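Long-range contacts in CRISPR-associated protein CasA/Cse1 (PDB 4AN8), which serves as the large subunit of the type I-E Cascade complex, in which it probably contributes to recognition of foreign DNA during CRISPR immunity: residues A190-G196 / R340-L346; L204-P209 / A320-A325; A400-V404 / E419-A424. All coordinates share one frame; numbering follows the deposited sequence.

Contacts 1 and 2 belong to one buried core, whereas contact 3 lies in a remote, more exposed helical part of the chain, about 41 Å from contact 1 between centres. Contact 1 joins two strands through backbone hydrogen bonds. Contact 2 joins the helices that follow and precede those strands in the sequence, so it is nested within the loop closed by contact 1; its chemistry centres on a histidine among backbone carbonyls. The two meet directly, where Phe192 O bonds to Thr321 OG1 and Pro194 O to Asn206 ND2. Contact 3, between 400-404 and 419-424, has no hydrogen bond across it and depends on apolar side chains.

Contact 1 of 3, residues A190-G196 / R340-L346; sequences ALFLPTG and RITLRVL
Ile341 meets the carbonyl of Thr195 where an antiparallel strand pair begins: strand 191-195 is an outer strand of a three-stranded antiparallel sheet, and strand 342-351 its middle one. CG2 of Ile341 lies 3.7 Å from Thr195 O, which also receives a CA-H...O contact from Ile341. Thr342 comes next, its N bonded to Thr195 O at 2.7 Å, while Thr195 N returns the bond to Thr342 O. The two threonine side chains run side by side and point the same way, OG1 of Thr342 being 3.6 Å from CB of Thr195. Leu343 is on the other face, opposite Pro194. This is a non-hydrogen-bonded pair, so the missing N-H of the proline costs the ladder nothing. Leu343 turns its CG away from its own N (chi1 177°), which carries Leu343 CD1 to the edge of the Phe192 ring, 3.9 Å from Phe192 CD2. Arg344 returns to the threonine face and pairs with Leu193. The aliphatic CG of Arg344 touches Thr195 OG1 at 3.6 Å, and the guanidinium continues to a salt bridge with Glu53. Arg344 N and Thr195 OG1 grip Leu193 O from opposite faces of its carbonyl plane. Val345 packs CG1 against Ala190 CB at 3.9 Å. Leu346 closes the ladder beside helix 50-67: its CD1 touches CD2 of Leu193, and its O accepts from Leu191 N at 2.7 Å.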
loop_
_atom_site.group_PDB
_atom_site.type_symbol
_atom_site.label_atom_id
_atom_site.label_comp_id
_atom_site.label_asym_id
_atom_site.label_seq_id
_atom_site.Cartn_x
_atom_site.Cartn_y
_atom_site.Cartn_z
ATOM N N ALA A 190 5.087 1.116 -0.337
ATOM C CA ALA A 190 4.059 0.440 0.424
ATOM C C ALA A 190 3.123 1.497 0.996
ATOM O O ALA A 190 3.581 2.505 1.505
ATOM C CB ALA A 190 4.711 -0.345 1.542
ATOM N N LEU A 191 1.820 1.278 0.910
ATOM C CA LEU A 191 0.869 2.271 1.420
ATOM C C LEU A 191 0.317 1.895 2.801
ATOM O O LEU A 191 -0.162 0.770 2.994
ATOM C CB LEU A 191 -0.279 2.454 0.430
ATOM C CG LEU A 191 0.207 2.886 -0.965
ATOM C CD1 LEU A 191 -0.994 3.078 -1.910
ATOM C CD2 LEU A 191 1.058 4.168 -0.891
ATOM N N PHE A 192 0.390 2.834 3.745
ATOM C CA PHE A 192 -0.161 2.623 5.084
ATOM C C PHE A 192 -1.604 3.097 5.181
ATOM O O PHE A 192 -1.902 4.296 5.026
ATOM C CB PHE A 192 0.693 3.292 6.159
ATOM C CG PHE A 192 2.040 2.666 6.317
ATOM C CD1 PHE A 192 3.026 2.865 5.362
ATOM C CD2 PHE A 192 2.322 1.856 7.407
ATOM C CE1 PHE A 192 4.274 2.288 5.501
ATOM C CE2 PHE A 192 3.580 1.258 7.550
ATOM C CZ PHE A 192 4.556 1.478 6.600
ATOM N N LEU A 193 -2.495 2.149 5.446
ATOM C CA LEU A 193 -3.913 2.465 5.547
ATOM C C LEU A 193 -4.520 1.989 6.853
ATOM O O LEU A 193 -5.037 0.880 6.933
ATOM C CB LEU A 193 -4.680 1.849 4.368
ATOM C CG LEU A 193 -6.173 2.150 4.384
ATOM C CD1 LEU A 193 -6.453 3.446 3.607
ATOM C CD2 LEU A 193 -6.978 0.974 3.829
ATOM N N PRO A 194 -4.455 2.823 7.897
ATOM C CA PRO A 194 -5.133 2.479 9.145
ATOM C C PRO A 194 -6.611 2.219 8.878
ATOM O O PRO A 194 -7.209 2.832 7.985
ATOM C CB PRO A 194 -4.973 3.736 9.988
ATOM C CG PRO A 194 -3.735 4.350 9.476
ATOM C CD PRO A 194 -3.745 4.105 7.991
ATOM N N THR A 195 -7.188 1.303 9.647
ATOM C CA THR A 195 -8.506 0.787 9.344
ATOM C C THR A 195 -9.307 0.659 10.627
ATOM O O THR A 195 -8.778 0.214 11.656
ATOM C CB THR A 195 -8.386 -0.567 8.614
ATOM O OG1 THR A 195 -8.006 -0.328 7.251
ATOM C CG2 THR A 195 -9.675 -1.315 8.626
ATOM N N GLY A 196 -10.565 1.094 10.575
ATOM C CA GLY A 196 -11.428 1.036 11.738
ATOM C C GLY A 196 -12.467 -0.042 11.564
ATOM O O GLY A 196 -12.251 -0.984 10.798
ATOM N N ARG A 340 -11.883 -0.559 17.782
ATOM C CA ARG A 340 -10.950 -1.544 17.235
ATOM C C ARG A 340 -10.272 -1.036 15.951
ATOM O O ARG A 340 -10.895 -0.912 14.900
ATOM C CB ARG A 340 -11.673 -2.874 17.014
ATOM C CG ARG A 340 -12.571 -3.239 18.190
ATOM C CD ARG A 340 -13.056 -4.678 18.155
ATOM N NE ARG A 340 -13.809 -5.002 19.364
ATOM C CZ ARG A 340 -14.217 -6.223 19.693
ATOM N NH1 ARG A 340 -13.944 -7.252 18.904
ATOM N NH2 ARG A 340 -14.896 -6.416 20.818
ATOM N N ILE A 341 -8.983 -0.738 16.049
ATOM C CA ILE A 341 -8.265 -0.110 14.955
ATOM C C ILE A 341 -7.086 -0.962 14.456
ATOM O O ILE A 341 -6.234 -1.358 15.246
ATOM C CB ILE A 341 -7.823 1.310 15.380
ATOM C CG1 ILE A 341 -9.074 2.176 15.605
ATOM C CG2 ILE A 341 -6.880 1.945 14.346
ATOM C CD1 ILE A 341 -8.805 3.508 16.322
ATOM N N THR A 342 -7.047 -1.267 13.153
ATOM C CA THR A 342 -5.924 -2.039 12.617
ATOM C C THR A 342 -5.115 -1.265 11.582
ATOM O O THR A 342 -5.463 -0.143 11.220
ATOM C CB THR A 342 -6.356 -3.378 11.996
ATOM O OG1 THR A 342 -7.004 -3.137 10.748
ATOM C CG2 THR A 342 -7.274 -4.138 12.899
ATOM N N LEU A 343 -4.035 -1.869 11.105
ATOM C CA LEU A 343 -3.230 -1.255 10.048
ATOM C C LEU A 343 -3.162 -2.166 8.838
ATOM O O LEU A 343 -2.681 -3.311 8.935
ATOM C CB LEU A 343 -1.820 -0.983 10.549
ATOM C CG LEU A 343 -0.757 -0.396 9.618
ATOM C CD1 LEU A 343 -1.111 1.037 9.157
ATOM C CD2 LEU A 343 0.617 -0.430 10.311
ATOM N N ARG A 344 -3.647 -1.680 7.697
ATOM C CA ARG A 344 -3.450 -2.416 6.454
ATOM C C ARG A 344 -2.282 -1.848 5.660
ATOM O O ARG A 344 -2.130 -0.629 5.556
ATOM C CB ARG A 344 -4.712 -2.405 5.619
ATOM C CG ARG A 344 -5.864 -3.015 6.333
ATOM C CD ARG A 344 -6.965 -3.282 5.376
ATOM N NE ARG A 344 -7.890 -4.261 5.926
ATOM C CZ ARG A 344 -8.645 -5.049 5.175
ATOM N NH1 ARG A 344 -8.568 -4.965 3.849
ATOM N NH2 ARG A 344 -9.468 -5.919 5.747
ATOM N N VAL A 345 -1.439 -2.719 5.128
ATOM C CA VAL A 345 -0.407 -2.278 4.205
ATOM C C VAL A 345 -0.757 -2.803 2.820
ATOM O O VAL A 345 -1.011 -3.995 2.650
ATOM C CB VAL A 345 0.990 -2.747 4.610
ATOM C CG1 VAL A 345 2.025 -2.210 3.602
ATOM C CG2 VAL A 345 1.322 -2.270 6.043
ATOM N N LEU A 346 -0.808 -1.899 1.849
ATOM C CA LEU A 346 -1.174 -2.222 0.468
ATOM C C LEU A 346 -0.099 -1.735 -0.501
ATOM O O LEU A 346 0.434 -0.640 -0.341
ATOM C CB LEU A 346 -2.504 -1.550 0.103
ATOM C CG LEU A 346 -3.647 -1.689 1.096
ATOM C CD1 LEU A 346 -4.835 -0.792 0.707
ATOM C CD2 LEU A 346 -4.065 -3.147 1.244
#

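Contact 2 of 3, residues L204-P209 / A320-A325; sequences LLNLVP and ATLEHA
His324, on helix 320-333, plugs into the backbone where helix 199-206 gives way to the following loop, making a buried contact between the face of one helix and the tail of another. Its imidazole edge does the polar work. His324 NE2 donates to Leu204 O at 2.8 Å, nearly straight at 162°, with the acceptor in the ring plane and the nitrogen in the carbonyl plane. Beside it, His324 CD2 comes within 3.1 Å of Leu205 O, so two successive carbonyls face the same ring edge. The chain then folds back over the imidazole through an inverse gamma turn centred on Leu207, which brings Leu207 O and Val208 CA over one ring face. Val208 CA makes a CH-pi contact there, only 13° off the ring normal. The bond from His324 NE2 to Leu204 O, with backbone over one ring face, restrains the rotation of the ring. Around this core, Val208 spreads its two methyls across the helix: CG1 meets Ala320 CB at 4.0 Å, and CG2 lies 3.8 Å from His324 CB. Leu205 CD2 likewise packs on Ala325 CB. Asn206 turns its amide so that OD1 sits 3.4 Å from the Thr321 CG2 methyl, buried with no polar partner, whereas ND2 is held by Pro194 O and Thr202 O. Thr321 OG1 bonds instead to Phe192 O on the neighbouring strand.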
loop_
_atom_site.group_PDB
_atom_site.type_symbol
_atom_site.label_atom_id
_atom_site.label_comp_id
_atom_site.label_asym_id
_atom_site.label_seq_id
_atom_site.Cartn_x
_atom_site.Cartn_y
_atom_site.Cartn_z
ATOM N N LEU A 204 -11.885 8.423 8.393
ATOM C CA LEU A 204 -11.431 9.344 9.449
ATOM C C LEU A 204 -9.971 9.103 9.915
ATOM O O LEU A 204 -9.228 10.058 10.190
ATOM C CB LEU A 204 -12.375 9.293 10.656
ATOM C CG LEU A 204 -13.783 9.876 10.450
ATOM C CD1 LEU A 204 -14.715 9.527 11.624
ATOM C CD2 LEU A 204 -13.725 11.389 10.225
ATOM N N LEU A 205 -9.584 7.825 10.017
ATOM C CA LEU A 205 -8.246 7.444 10.420
ATOM C C LEU A 205 -7.194 7.811 9.372
ATOM O O LEU A 205 -6.004 7.827 9.676
ATOM C CB LEU A 205 -8.186 5.948 10.740
ATOM C CG LEU A 205 -8.957 5.501 11.988
ATOM C CD1 LEU A 205 -9.278 4.016 11.939
ATOM C CD2 LEU A 205 -8.200 5.871 13.249
ATOM N N ASN A 206 -7.632 8.120 8.149
ATOM C CA ASN A 206 -6.705 8.488 7.074
ATOM C C ASN A 206 -6.833 9.951 6.671
ATOM O O ASN A 206 -6.120 10.404 5.772
ATOM C CB ASN A 206 -6.905 7.596 5.838
ATOM C CG ASN A 206 -6.376 6.189 6.046
ATOM O OD1 ASN A 206 -5.222 5.908 5.740
ATOM N ND2 ASN A 206 -7.215 5.308 6.603
ATOM N N LEU A 207 -7.728 10.681 7.347
ATOM C CA LEU A 207 -7.932 12.100 7.040
ATOM C C LEU A 207 -6.968 12.995 7.788
ATOM O O LEU A 207 -7.355 13.693 8.719
ATOM C CB LEU A 207 -9.359 12.557 7.336
ATOM C CG LEU A 207 -10.424 12.289 6.284
ATOM C CD1 LEU A 207 -11.771 12.740 6.827
ATOM C CD2 LEU A 207 -10.099 13.023 5.005
ATOM N N VAL A 208 -5.715 12.977 7.346
ATOM C CA VAL A 208 -4.645 13.774 7.917
ATOM C C VAL A 208 -4.927 15.275 7.730
ATOM O O VAL A 208 -5.416 15.694 6.663
ATOM C CB VAL A 208 -3.313 13.368 7.251
ATOM C CG1 VAL A 208 -2.113 14.200 7.795
ATOM C CG2 VAL A 208 -3.089 11.841 7.428
ATOM N N PRO A 209 -4.648 16.082 8.774
ATOM C CA PRO A 209 -4.929 17.525 8.715
ATOM C C PRO A 209 -4.445 18.104 7.418
ATOM O O PRO A 209 -3.320 17.833 6.990
ATOM C CB PRO A 209 -4.152 18.091 9.909
ATOM C CG PRO A 209 -4.315 16.949 10.962
ATOM C CD PRO A 209 -4.291 15.640 10.140
ATOM N N ALA A 320 2.236 9.642 7.368
ATOM C CA ALA A 320 1.345 10.614 8.017
ATOM C C ALA A 320 -0.001 10.000 8.444
ATOM O O ALA A 320 -0.501 10.288 9.543
ATOM C CB ALA A 320 1.127 11.879 7.114
ATOM N N THR A 321 -0.579 9.146 7.594
ATOM C CA THR A 321 -1.806 8.444 7.975
ATOM C C THR A 321 -1.621 7.667 9.265
ATOM O O THR A 321 -2.515 7.631 10.105
ATOM C CB THR A 321 -2.340 7.482 6.867
ATOM O OG1 THR A 321 -1.340 6.488 6.535
ATOM C CG2 THR A 321 -2.766 8.281 5.597
ATOM N N LEU A 322 -0.477 7.019 9.424
ATOM C CA LEU A 322 -0.214 6.226 10.639
ATOM C C LEU A 322 0.036 7.156 11.838
ATOM O O LEU A 322 -0.445 6.913 12.935
ATOM C CB LEU A 322 0.968 5.269 10.430
ATOM C CG LEU A 322 1.453 4.462 11.657
ATOM C CD1 LEU A 322 0.305 3.648 12.231
ATOM C CD2 LEU A 322 2.624 3.545 11.326
ATOM N N GLU A 323 0.755 8.243 11.618
ATOM C CA GLU A 323 0.936 9.225 12.685
ATOM C C GLU A 323 -0.414 9.772 13.127
ATOM O O GLU A 323 -0.688 9.876 14.315
ATOM C CB GLU A 323 1.871 10.355 12.261
ATOM C CG GLU A 323 2.272 11.281 13.396
ATOM C CD GLU A 323 3.355 12.291 12.996
ATOM O OE1 GLU A 323 3.632 12.434 11.784
ATOM O OE2 GLU A 323 3.938 12.944 13.892
ATOM N N HIS A 324 -1.262 10.109 12.159
ATOM C CA HIS A 324 -2.591 10.679 12.438
ATOM C C HIS A 324 -3.510 9.660 13.136
ATOM O O HIS A 324 -4.145 9.982 14.136
ATOM C CB HIS A 324 -3.215 11.189 11.137
ATOM C CG HIS A 324 -4.690 11.416 11.203
ATOM N ND1 HIS A 324 -5.252 12.524 11.797
ATOM C CD2 HIS A 324 -5.727 10.688 10.722
ATOM C CE1 HIS A 324 -6.563 12.475 11.673
ATOM N NE2 HIS A 324 -6.880 11.369 11.023
ATOM N N ALA A 325 -3.558 8.430 12.627
ATOM C CA ALA A 325 -4.380 7.393 13.243
ATOM C C ALA A 325 -3.939 7.149 14.694
ATOM O O ALA A 325 -4.769 7.077 15.604
ATOM C CB ALA A 325 -4.320 6.096 12.439
#

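Contact 3 of 3, residues A400-V404 / E419-A424; sequences AKAVV and ELTKLA
Leu423 inserts CD2 among Ala400, Val403 and Val404, joining the short helix 417-426 to the end of helix 372-403. The long helix is part of the C-terminal helical bundle of Cse1, and the chain between the two segments is not modelled from 405 to 415. CD2 of Leu423 is the focus of the contact. Leu423 CD2 lies 3.4 Å from Val403 CG1 and 3.5 Å from Val403 CB, both tighter than usual for carbon pairs, and the two side chains meet at a slant. Leu423 CD2 is also 3.9 Å from Val404 CG2, the valine side chain sliding past that of Leu423 in the opposite direction. What carries the leucine there is its first torsion, which sets CG opposite the backbone N (chi1 -169°). Next to Leu423 in sequence, Ala424 brings its CB to 3.9 Å from Ala400 CB; both side chains are small, and the two backbones come close here. The flanks are formed by longer chains. Lys401 contributes its CG to Leu420 CD2, while its ammonium group has a weak, long ion pair with Glu398. Glu419, bent at chi2 (65°), turns its aliphatic CG against Val404 CG2 at 3.3 Å. No hydrogen bond crosses between the segments, so shape and apolar contact hold them together. Behind the contact, Val403 also touches Arg481, His482 and Ala485, linking it to helix 483-499 and the loop before it. Within 400-404, Val404 N bonds back to Ala400 O at 3.2 Å.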
loop_
_atom_site.group_PDB
_atom_site.type_symbol
_atom_site.label_atom_id
_atom_site.label_comp_id
_atom_site.label_asym_id
_atom_site.label_seq_id
_atom_site.Cartn_x
_atom_site.Cartn_y
_atom_site.Cartn_z
ATOM N N ALA A 400 25.972 -25.740 4.215
ATOM C CA ALA A 400 26.142 -25.947 2.782
ATOM C C ALA A 400 27.595 -26.248 2.420
ATOM O O ALA A 400 27.867 -27.151 1.639
ATOM C CB ALA A 400 25.643 -24.753 2.005
ATOM N N LYS A 401 28.529 -25.502 2.996
ATOM C CA LYS A 401 29.945 -25.701 2.695
ATOM C C LYS A 401 30.459 -27.050 3.204
ATOM O O LYS A 401 31.249 -27.718 2.528
ATOM C CB LYS A 401 30.791 -24.563 3.271
ATOM C CG LYS A 401 30.462 -23.202 2.681
ATOM C CD LYS A 401 31.193 -22.084 3.405
ATOM C CE LYS A 401 32.695 -22.184 3.198
ATOM N NZ LYS A 401 33.414 -20.997 3.747
ATOM N N ALA A 402 30.013 -27.444 4.392
ATOM C CA ALA A 402 30.407 -28.724 4.959
ATOM C C ALA A 402 29.960 -29.869 4.055
ATOM O O ALA A 402 30.679 -30.850 3.873
ATOM C CB ALA A 402 29.824 -28.890 6.352
ATOM N N VAL A 403 28.774 -29.732 3.482
ATOM C CA VAL A 403 28.233 -30.759 2.607
ATOM C C VAL A 403 29.037 -30.935 1.320
ATOM O O VAL A 403 29.392 -32.048 0.949
ATOM C CB VAL A 403 26.764 -30.460 2.262
ATOM C CG1 VAL A 403 26.291 -31.313 1.097
ATOM C CG2 VAL A 403 25.887 -30.679 3.487
ATOM N N VAL A 404 29.342 -29.835 0.647
ATOM C CA VAL A 404 29.894 -29.893 -0.704
ATOM C C VAL A 404 31.421 -30.025 -0.790
ATOM O O VAL A 404 32.151 -29.760 0.167
ATOM C CB VAL A 404 29.411 -28.683 -1.524
ATOM C CG1 VAL A 404 30.245 -28.505 -2.773
ATOM C CG2 VAL A 404 27.947 -28.855 -1.871
ATOM N N GLU A 419 26.700 -25.117 -6.891
ATOM C CA GLU A 419 26.225 -26.204 -6.045
ATOM C C GLU A 419 25.829 -25.714 -4.652
ATOM O O GLU A 419 24.733 -26.007 -4.172
ATOM C CB GLU A 419 27.294 -27.295 -5.943
ATOM C CG GLU A 419 26.966 -28.409 -4.968
ATOM C CD GLU A 419 25.764 -29.229 -5.389
ATOM O OE1 GLU A 419 25.259 -29.012 -6.511
ATOM O OE2 GLU A 419 25.330 -30.095 -4.598
ATOM N N LEU A 420 26.723 -24.969 -4.008
ATOM C CA LEU A 420 26.452 -24.414 -2.687
ATOM C C LEU A 420 25.113 -23.695 -2.670
ATOM O O LEU A 420 24.247 -23.987 -1.842
ATOM C CB LEU A 420 27.535 -23.415 -2.280
ATOM C CG LEU A 420 28.973 -23.883 -2.093
ATOM C CD1 LEU A 420 29.642 -24.039 -3.442
ATOM C CD2 LEU A 420 29.726 -22.875 -1.251
ATOM N N THR A 421 24.970 -22.743 -3.590
ATOM C CA THR A 421 23.782 -21.902 -3.702
ATOM C C THR A 421 22.482 -22.680 -3.525
ATOM O O THR A 421 21.753 -22.468 -2.557
ATOM C CB THR A 421 23.739 -21.188 -5.063
ATOM O OG1 THR A 421 23.772 -22.164 -6.113
ATOM C CG2 THR A 421 24.927 -20.254 -5.214
ATOM N N LYS A 422 22.193 -23.570 -4.471
ATOM C CA LYS A 422 20.993 -24.396 -4.399
ATOM C C LYS A 422 20.855 -25.025 -3.020
ATOM O O LYS A 422 19.758 -25.098 -2.461
ATOM C CB LYS A 422 21.030 -25.498 -5.459
ATOM C CG LYS A 422 20.807 -25.020 -6.882
ATOM C CD LYS A 422 20.620 -26.203 -7.822
ATOM C CE LYS A 422 20.193 -25.759 -9.212
ATOM N NZ LYS A 422 19.916 -26.921 -10.104
ATOM N N LEU A 423 21.979 -25.476 -2.476
ATOM C CA LEU A 423 21.981 -26.173 -1.200
ATOM C C LEU A 423 21.526 -25.269 -0.055
ATOM O O LEU A 423 20.526 -25.554 0.599
ATOM C CB LEU A 423 23.363 -26.766 -0.918
ATOM C CG LEU A 423 23.431 -27.745 0.254
ATOM C CD1 LEU A 423 22.391 -28.837 0.104
ATOM C CD2 LEU A 423 24.811 -28.337 0.336
ATOM N N ALA A 424 22.253 -24.181 0.186
ATOM C CA ALA A 424 21.893 -23.258 1.264
ATOM C C ALA A 424 20.468 -22.744 1.087
ATOM O O ALA A 424 19.706 -22.640 2.050
ATOM C CB ALA A 424 22.881 -22.094 1.345
#